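Fructosyl amine:oxygen oxidoreductase (Neosartorya fumigata, PDB 4WCT) probably catalyses the FAD-dependent oxidative deglycation of fructosyl amines (Amadori products), with molecular oxygen as the electron acceptor. Local coordinates at residues A[44-49]-A[401-407]; A[27-33]-A[51-56]; A[39-43]-A[393-398]. All coordinates share one frame; numbering follows the deposited sequence.

Interaction 1. Residues A[44-49]-A[401-407]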
# COMPACT_ATOMS: atom_id res chain seq x y z
N LEU A 44 -8.03 -8.28 -16.57
CA LEU A 44 -8.64 -7.95 -17.87
C LEU A 44 -8.21 -8.99 -18.92
O LEU A 44 -9.07 -9.52 -19.64
CB LEU A 44 -8.21 -6.57 -18.34
CG LEU A 44 -8.82 -5.39 -17.56
CD1 LEU A 44 -8.19 -4.08 -18.00
CD2 LEU A 44 -10.34 -5.36 -17.70
N ALA A 45 -6.95 -9.37 -18.91
CA ALA A 45 -6.49 -10.45 -19.81
C ALA A 45 -7.22 -11.76 -19.58
O ALA A 45 -7.66 -12.43 -20.54
CB ALA A 45 -5.00 -10.64 -19.71
N ARG A 46 -7.39 -12.14 -18.33
CA ARG A 46 -8.10 -13.38 -18.01
C ARG A 46 -9.56 -13.32 -18.46
O ARG A 46 -10.14 -14.36 -18.77
CB ARG A 46 -8.04 -13.68 -16.51
CG ARG A 46 -6.66 -14.12 -16.06
CD ARG A 46 -6.60 -14.33 -14.56
NE ARG A 46 -5.39 -15.00 -14.14
CZ ARG A 46 -5.03 -15.12 -12.87
NH1 ARG A 46 -5.79 -14.59 -11.93
NH2 ARG A 46 -3.92 -15.77 -12.55
N ARG A 47 -10.16 -12.14 -18.42
CA ARG A 47 -11.54 -11.95 -18.83
C ARG A 47 -11.70 -11.87 -20.35
O ARG A 47 -12.83 -11.72 -20.84
CB ARG A 47 -12.13 -10.70 -18.18
CG ARG A 47 -12.44 -10.92 -16.72
CD ARG A 47 -12.99 -9.69 -16.04
NE ARG A 47 -12.96 -9.89 -14.61
CZ ARG A 47 -13.82 -9.34 -13.75
NH1 ARG A 47 -14.76 -8.48 -14.16
NH2 ARG A 47 -13.65 -9.55 -12.46
N GLY A 48 -10.59 -11.89 -21.07
CA GLY A 48 -10.60 -11.98 -22.54
C GLY A 48 -10.53 -10.63 -23.25
O GLY A 48 -10.91 -10.52 -24.44
N TYR A 49 -10.15 -9.58 -22.52
CA TYR A 49 -9.92 -8.29 -23.14
C TYR A 49 -8.63 -8.33 -23.92
O TYR A 49 -7.55 -8.54 -23.35
CB TYR A 49 -9.88 -7.15 -22.11
CG TYR A 49 -11.21 -6.83 -21.49
CD1 TYR A 49 -11.70 -7.57 -20.44
CD2 TYR A 49 -12.01 -5.83 -22.01
CE1 TYR A 49 -12.90 -7.23 -19.83
CE2 TYR A 49 -13.20 -5.50 -21.42
CZ TYR A 49 -13.67 -6.24 -20.37
OH TYR A 49 -14.89 -5.92 -19.86
N ALA A 401 -11.93 -4.40 -12.55
CA ALA A 401 -12.60 -4.86 -13.79
C ALA A 401 -14.13 -4.88 -13.64
O ALA A 401 -14.88 -4.52 -14.58
CB ALA A 401 -12.07 -6.21 -14.21
N ASP A 402 -14.62 -5.26 -12.46
CA ASP A 402 -16.05 -5.28 -12.18
C ASP A 402 -16.62 -3.86 -12.25
O ASP A 402 -17.69 -3.62 -12.81
CB ASP A 402 -16.36 -5.85 -10.79
CG ASP A 402 -16.29 -7.37 -10.70
OD1 ASP A 402 -16.14 -8.08 -11.75
OD2 ASP A 402 -16.36 -7.87 -9.56
N ALA A 403 -15.91 -2.90 -11.68
CA ALA A 403 -16.33 -1.51 -11.76
C ALA A 403 -16.32 -1.00 -13.22
O ALA A 403 -17.23 -0.28 -13.64
CB ALA A 403 -15.42 -0.67 -10.90
N LEU A 404 -15.33 -1.41 -14.01
CA LEU A 404 -15.29 -1.08 -15.44
C LEU A 404 -16.53 -1.62 -16.15
O LEU A 404 -17.13 -0.94 -17.00
CB LEU A 404 -14.05 -1.67 -16.10
CG LEU A 404 -13.77 -1.25 -17.55
CD1 LEU A 404 -13.29 0.19 -17.65
CD2 LEU A 404 -12.77 -2.19 -18.20
N GLU A 405 -16.98 -2.78 -15.70
CA GLU A 405 -18.12 -3.47 -16.29
C GLU A 405 -19.45 -3.15 -15.61
O GLU A 405 -20.46 -3.80 -15.89
CB GLU A 405 -17.87 -4.97 -16.28
CG GLU A 405 -16.70 -5.41 -17.13
CD GLU A 405 -16.33 -6.89 -16.98
OE1 GLU A 405 -16.94 -7.61 -16.17
OE2 GLU A 405 -15.51 -7.37 -17.77
N SER A 406 -19.46 -2.12 -14.76
CA SER A 406 -20.66 -1.65 -14.05
C SER A 406 -21.30 -2.72 -13.22
O SER A 406 -22.52 -2.80 -13.14
CB SER A 406 -21.68 -1.07 -15.05
OG SER A 406 -21.15 0.09 -15.66
N LYS A 407 -20.50 -3.57 -12.59
CA LYS A 407 -21.04 -4.56 -11.69
C LYS A 407 -20.21 -4.75 -10.42
O LYS A 407 -20.14 -5.83 -9.87
CB LYS A 407 -21.15 -5.89 -12.41
CG LYS A 407 -19.85 -6.38 -13.01
CD LYS A 407 -20.09 -7.56 -13.95
CE LYS A 407 -19.01 -8.61 -13.78
NZ LYS A 407 -19.11 -9.66 -14.82
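R47 and D402 carry the charged part of this contact. The arginine chain runs extended from CG to NE and crosses the aspartate at about a right angle, gripping it end-on with both terminal nitrogens on one oxygen: NH1 lies 2.8 Å and NH2 3.0 Å from D402 OD1. They reach it from the same face of the carboxylate. OD1 stays near the guanidinium plane, and the two flat groups are turned 48° apart. R47 NH1 also forms a salt bridge to E405 OE1 at 3.1 Å, though as a hydrogen bond it is weak. K407 NZ adds another weak bond to that same OE1, and the two carboxylates probably offset the closeness of the lysine and arginine charges.

The second oxygen of E405 is taken by a tyrosine. Y49 OH donates to E405 OE2 over 2.6 Å, on its anti side, with ring and carboxylate planes only 29° apart. Contacts at both oxygens probably limit the rotation of the E405 carboxylate, the Y49 bond being the firmer one.

Two helix ends meet here. G48, with positive phi, closes helix 35-46 in a Schellman motif, and S406 does the same for helix 393-404. Y49 and K407 each follow directly after these reversals and join the polar network.

The apolar contacts are made by L44, A401 and L404. L44 CD2 touches A401 CB and L404 CD2, each at 4.0 Å, the two leucines crossing at roughly a right angle. The same A401 CB also sits over one face of the R47 guanidinium, 3.5 Å from NH1. I28 of strand 28-31 packs against L44, Y49 and L404.

Interaction 2. Residues A[27-33]-A[51-56]. With FAD (flavin-adenine dinucleotide), chain C.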
# COMPACT_ATOMS: atom_id res chain seq x y z
N SER A 27 -10.73 -1.11 -26.69
CA SER A 27 -9.37 -0.75 -26.31
C SER A 27 -9.37 -0.10 -24.93
O SER A 27 -10.29 0.65 -24.58
CB SER A 27 -8.73 0.18 -27.35
OG SER A 27 -9.48 1.38 -27.46
N ILE A 28 -8.46 -0.60 -24.09
CA ILE A 28 -8.28 -0.11 -22.74
C ILE A 28 -6.86 0.36 -22.51
O ILE A 28 -5.90 -0.31 -22.92
CB ILE A 28 -8.62 -1.23 -21.72
CG1 ILE A 28 -10.08 -1.67 -21.95
CG2 ILE A 28 -8.52 -0.69 -20.30
CD1 ILE A 28 -10.42 -2.94 -21.25
N ILE A 29 -6.73 1.50 -21.81
CA ILE A 29 -5.42 1.99 -21.33
C ILE A 29 -5.45 1.99 -19.80
O ILE A 29 -6.45 2.36 -19.20
CB ILE A 29 -5.11 3.42 -21.81
CG1 ILE A 29 -4.58 3.40 -23.25
CG2 ILE A 29 -4.08 4.10 -20.92
CD1 ILE A 29 -4.79 4.72 -23.94
N VAL A 30 -4.42 1.39 -19.21
CA VAL A 30 -4.22 1.43 -17.76
C VAL A 30 -3.03 2.29 -17.49
O VAL A 30 -1.95 2.06 -18.06
CB VAL A 30 -3.93 0.02 -17.20
CG1 VAL A 30 -3.54 0.11 -15.71
CG2 VAL A 30 -5.08 -0.95 -17.48
N ILE A 31 -3.24 3.35 -16.72
CA ILE A 31 -2.17 4.25 -16.35
C ILE A 31 -1.65 3.82 -14.97
O ILE A 31 -2.32 3.99 -13.94
CB ILE A 31 -2.66 5.71 -16.29
CG1 ILE A 31 -3.34 6.15 -17.61
CG2 ILE A 31 -1.55 6.65 -15.88
CD1 ILE A 31 -4.10 7.45 -17.51
N GLY A 32 -0.42 3.33 -14.98
CA GLY A 32 0.27 2.84 -13.80
C GLY A 32 0.35 1.31 -13.75
O GLY A 32 -0.67 0.61 -13.61
N ALA A 33 1.55 0.82 -13.89
CA ALA A 33 1.87 -0.65 -13.84
C ALA A 33 2.43 -1.01 -12.47
O ALA A 33 3.52 -1.61 -12.34
CB ALA A 33 2.86 -0.99 -14.93
N ASP A 51 -7.23 -6.07 -26.06
CA ASP A 51 -6.55 -4.83 -26.44
C ASP A 51 -6.32 -3.94 -25.23
O ASP A 51 -7.11 -3.03 -24.95
CB ASP A 51 -7.37 -4.10 -27.49
CG ASP A 51 -6.65 -2.88 -28.06
OD1 ASP A 51 -5.51 -2.58 -27.65
OD2 ASP A 51 -7.22 -2.25 -28.96
N VAL A 52 -5.33 -4.33 -24.44
CA VAL A 52 -5.02 -3.60 -23.20
C VAL A 52 -3.59 -3.10 -23.29
O VAL A 52 -2.67 -3.88 -23.57
CB VAL A 52 -5.22 -4.51 -21.98
CG1 VAL A 52 -4.89 -3.76 -20.70
CG2 VAL A 52 -6.62 -5.08 -21.93
N THR A 53 -3.38 -1.82 -22.96
CA THR A 53 -2.07 -1.21 -22.96
C THR A 53 -1.87 -0.53 -21.60
O THR A 53 -2.74 0.19 -21.17
CB THR A 53 -1.96 -0.12 -24.04
OG1 THR A 53 -2.18 -0.73 -25.32
CG2 THR A 53 -0.58 0.54 -24.01
N VAL A 54 -0.74 -0.85 -20.95
CA VAL A 54 -0.39 -0.31 -19.65
C VAL A 54 0.78 0.64 -19.79
O VAL A 54 1.78 0.29 -20.41
CB VAL A 54 -0.02 -1.42 -18.66
CG1 VAL A 54 0.15 -0.83 -17.26
CG2 VAL A 54 -1.07 -2.50 -18.64
N LEU A 55 0.62 1.86 -19.28
CA LEU A 55 1.66 2.88 -19.38
C LEU A 55 2.29 3.15 -18.01
O LEU A 55 1.56 3.34 -17.05
CB LEU A 55 1.06 4.19 -19.87
CG LEU A 55 0.32 4.16 -21.22
CD1 LEU A 55 -0.42 5.47 -21.48
CD2 LEU A 55 1.34 3.87 -22.30
N ASP A 56 3.61 3.21 -17.94
CA ASP A 56 4.30 3.60 -16.68
C ASP A 56 5.59 4.30 -17.03
O ASP A 56 6.30 3.85 -17.93
CB ASP A 56 4.60 2.33 -15.84
CG ASP A 56 4.79 2.62 -14.35
OD1 ASP A 56 5.76 3.30 -13.99
OD2 ASP A 56 4.02 2.07 -13.53
PA FAD C . 1.77 1.74 -6.57
O1A FAD C . 2.03 0.30 -6.21
O2A FAD C . 2.59 2.84 -5.97
O5B FAD C . 1.87 1.81 -8.14
C5B FAD C . 1.67 3.07 -8.81
C4B FAD C . 2.34 2.98 -10.18
O4B FAD C . 1.97 4.15 -10.97
C3B FAD C . 3.86 2.93 -10.13
O3B FAD C . 4.38 1.78 -10.82
C2B FAD C . 4.28 4.23 -10.82
O2B FAD C . 5.54 4.19 -11.48
C1B FAD C . 3.09 4.51 -11.73
N9A FAD C . 3.00 5.95 -12.09
C8A FAD C . 3.27 7.01 -11.32
N7A FAD C . 3.13 8.16 -12.02
C5A FAD C . 2.66 7.79 -13.24
C6A FAD C . 2.36 8.50 -14.48
N6A FAD C . 2.45 9.84 -14.54
N1A FAD C . 2.02 7.75 -15.55
C2A FAD C . 1.90 6.41 -15.51
N3A FAD C . 2.20 5.70 -14.41
C4A FAD C . 2.59 6.35 -13.29
N1 FAD C . -0.30 -2.13 2.21
C2 FAD C . -0.66 -3.36 2.74
O2 FAD C . -1.64 -3.91 2.27
N3 FAD C . 0.10 -3.97 3.65
C4 FAD C . 1.18 -3.37 4.21
O4 FAD C . 1.91 -3.90 5.08
C4X FAD C . 1.59 -2.07 3.72
N5 FAD C . 2.68 -1.44 4.23
C5X FAD C . 3.17 -0.34 3.58
C6 FAD C . 4.41 0.20 3.92
C7 FAD C . 4.84 1.37 3.31
C7M FAD C . 6.19 1.89 3.64
C8 FAD C . 4.02 1.99 2.26
C8M FAD C . 4.45 3.21 1.55
C9 FAD C . 2.85 1.40 1.85
C9A FAD C . 2.37 0.29 2.50
N10 FAD C . 1.13 -0.26 2.14
C10 FAD C . 0.77 -1.50 2.68
C1' FAD C . 0.22 0.31 1.16
C2' FAD C . 0.39 -0.29 -0.23
O2' FAD C . 1.78 -0.30 -0.51
C3' FAD C . -0.37 0.58 -1.24
O3' FAD C . -1.69 0.85 -0.75
C4' FAD C . -0.44 -0.08 -2.62
O4' FAD C . 0.84 -0.62 -2.96
C5' FAD C . -0.82 0.99 -3.63
O5' FAD C . -0.94 0.38 -4.91
P FAD C . -1.11 1.31 -6.21
O1P FAD C . -1.16 0.40 -7.42
O2P FAD C . -2.23 2.27 -5.92
O3P FAD C . 0.27 2.14 -6.24
O HOH W 1 -5.03 -0.51 -25.63
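I28 and T53 belong to neighbouring parallel strands, and their backbones zip together in regular alternation: T53 N donates to I28 O, V30 N to T53 O, L55 N to V30 O and G32 N to L55 O. At the start of the pair, a water bridges I28 O, D51 OD1 and T53 OG1, each 2.9 Å from its oxygen. On one face of the sheet V30 and V54 lie side by side, pointing the same way, with V30 CB 4.1 Å from V54 CG2. On the other, I29 CG2 meets L55 CD1 at 3.9 Å.

The far end is organised by D56. Its CB rests against A33, 3.9 Å from A33 CB. CG swings anti to the backbone N (chi1 -158°), which carries the carboxylate to the ribose of the FAD adenosine. OD1 accepts from FAD O2B at 2.7 Å and also takes the backbone N of H58. OD2 accepts from FAD O3B, again at 2.7 Å, and uses its anti lone pair for A33 N, at 2.8 Å. One carboxylate therefore holds both ribose hydroxyls and ties the turn after strand 28-31 to the end of strand 52-56. The adenine lies close to the same strand ends, with I31 CG2 3.5 Å from FAD C2A and the bare CA of G32 near N3A.

An acidic residue ending the second strand and gripping the ribose, beside a glycine-rich turn after the first, is the signature of the Rossmann-type beta-alpha-beta unit in FAD-dependent oxidoreductases.

Interaction 3. Residues A[39-43]-A[393-398]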
# COMPACT_ATOMS: atom_id res chain seq x y z
N SER A 39 -2.38 -5.90 -11.33
CA SER A 39 -3.49 -6.78 -11.01
C SER A 39 -4.61 -6.58 -12.02
O SER A 39 -5.22 -7.54 -12.49
CB SER A 39 -4.01 -6.53 -9.59
OG SER A 39 -5.05 -7.43 -9.21
N THR A 40 -4.93 -5.31 -12.31
CA THR A 40 -5.98 -4.99 -13.27
C THR A 40 -5.65 -5.55 -14.66
O THR A 40 -6.49 -6.22 -15.28
CB THR A 40 -6.18 -3.47 -13.34
OG1 THR A 40 -6.61 -2.98 -12.07
CG2 THR A 40 -7.20 -3.11 -14.40
N ALA A 41 -4.40 -5.43 -15.09
CA ALA A 41 -4.01 -5.91 -16.42
C ALA A 41 -4.23 -7.43 -16.48
O ALA A 41 -4.76 -7.97 -17.46
CB ALA A 41 -2.56 -5.58 -16.68
N LEU A 42 -3.81 -8.12 -15.44
CA LEU A 42 -3.98 -9.57 -15.38
C LEU A 42 -5.43 -9.99 -15.42
O LEU A 42 -5.81 -10.87 -16.21
CB LEU A 42 -3.30 -10.14 -14.14
CG LEU A 42 -3.51 -11.63 -13.87
CD1 LEU A 42 -2.77 -12.43 -14.93
CD2 LEU A 42 -2.94 -11.86 -12.48
N HIS A 43 -6.28 -9.35 -14.63
CA HIS A 43 -7.70 -9.70 -14.60
C HIS A 43 -8.40 -9.38 -15.92
O HIS A 43 -9.20 -10.20 -16.39
CB HIS A 43 -8.40 -9.01 -13.45
CG HIS A 43 -8.19 -9.67 -12.15
ND1 HIS A 43 -9.12 -10.54 -11.61
CD2 HIS A 43 -7.19 -9.58 -11.24
CE1 HIS A 43 -8.67 -10.99 -10.45
NE2 HIS A 43 -7.50 -10.44 -10.21
N MET A 393 -3.51 -7.20 -3.71
CA MET A 393 -2.95 -7.41 -5.05
C MET A 393 -3.64 -8.50 -5.87
O MET A 393 -3.86 -8.31 -7.06
CB MET A 393 -1.46 -7.69 -5.01
CG MET A 393 -0.78 -7.52 -6.36
SD MET A 393 0.92 -8.10 -6.38
CE MET A 393 1.64 -6.96 -5.20
N PRO A 394 -3.92 -9.69 -5.27
CA PRO A 394 -4.40 -10.78 -6.12
C PRO A 394 -5.79 -10.50 -6.72
O PRO A 394 -6.09 -10.99 -7.81
CB PRO A 394 -4.50 -11.97 -5.16
CG PRO A 394 -3.60 -11.63 -4.02
CD PRO A 394 -3.72 -10.13 -3.88
N THR A 395 -6.61 -9.72 -6.03
CA THR A 395 -8.04 -9.61 -6.31
C THR A 395 -8.47 -8.20 -6.67
O THR A 395 -9.55 -8.01 -7.19
CB THR A 395 -8.87 -10.10 -5.09
OG1 THR A 395 -8.24 -9.65 -3.87
CG2 THR A 395 -8.94 -11.60 -5.10
N ILE A 396 -7.63 -7.21 -6.38
CA ILE A 396 -8.07 -5.83 -6.60
C ILE A 396 -8.37 -5.54 -8.08
O ILE A 396 -9.36 -4.87 -8.41
CB ILE A 396 -7.07 -4.81 -6.02
CG1 ILE A 396 -7.74 -3.43 -5.88
CG2 ILE A 396 -5.82 -4.78 -6.87
CD1 ILE A 396 -8.68 -3.32 -4.71
N GLY A 397 -7.62 -6.17 -8.98
CA GLY A 397 -7.92 -6.07 -10.40
C GLY A 397 -9.28 -6.63 -10.77
O GLY A 397 -9.88 -6.18 -11.74
N GLY A 398 -9.77 -7.64 -10.04
CA GLY A 398 -11.13 -8.13 -10.33
C GLY A 398 -12.20 -7.14 -9.92
O GLY A 398 -13.22 -7.02 -10.59
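S39 and G397 mark the tight end of this helix crossing, where the backbones come so close that T40 CA and G397 CA are 3.6 Å apart. With no side chain on G397, the axes of 39-43 and 393-398 approach to 7.1 Å, crossing at -62°. The hydroxyl of S39 stands anti to its own backbone N (chi1 -176°), a knob among M393, P394, I396 and G397. From there OG donates to M393 O at 2.6 Å and accepts from G397 N at 2.9 Å, so this buried oxygen is used in both directions and links the carbonyl of M393 to the N-H of G397.

H43 is closely packed yet partly exposed. Its ring lies flat over the G397-G398 peptide, with G398 N above the ring centre and G398 CA in a CH-pi contact 3.8 Å from the centroid. P394 O lies in the ring plane, and NE2 donates to it almost straight (172°) at 2.8 Å. The loose side is at T395, partly exposed, its CB directed away and only its CA near H43 NE2, at 4.0 Å.

Around the crossing, M393 packs on helix 181-194 and P394 and T395 on helix 86-102, while A41 of helix 35-46, directed away from 393-398, meets A192 and V197.

In the fold
Interactions 1 and 3 are successive parts of one helix pair, 35-46 against 393-404, with centres about 10 Å apart; R47 NH2 comes within 3.2 Å of G398 O where they meet. Interaction 2 supplies the two strands flanking helix 35-46 in the chain and lies about 13 Å, centre to centre, from each of the others. I28 joins it to interaction 1, with I28 CD1 3.4 Å from Y49 CD2, and V54 CG2 reaches A41 CB at 3.9 Å beside interaction 3. FAD is bound directly in interaction 2, while the side chain of M393 is about 7 Å and that of L44 about 13 Å from the cofactor. Interaction 1, at the C-terminal ends of both helices, lies farther from the cofactor than interaction 3.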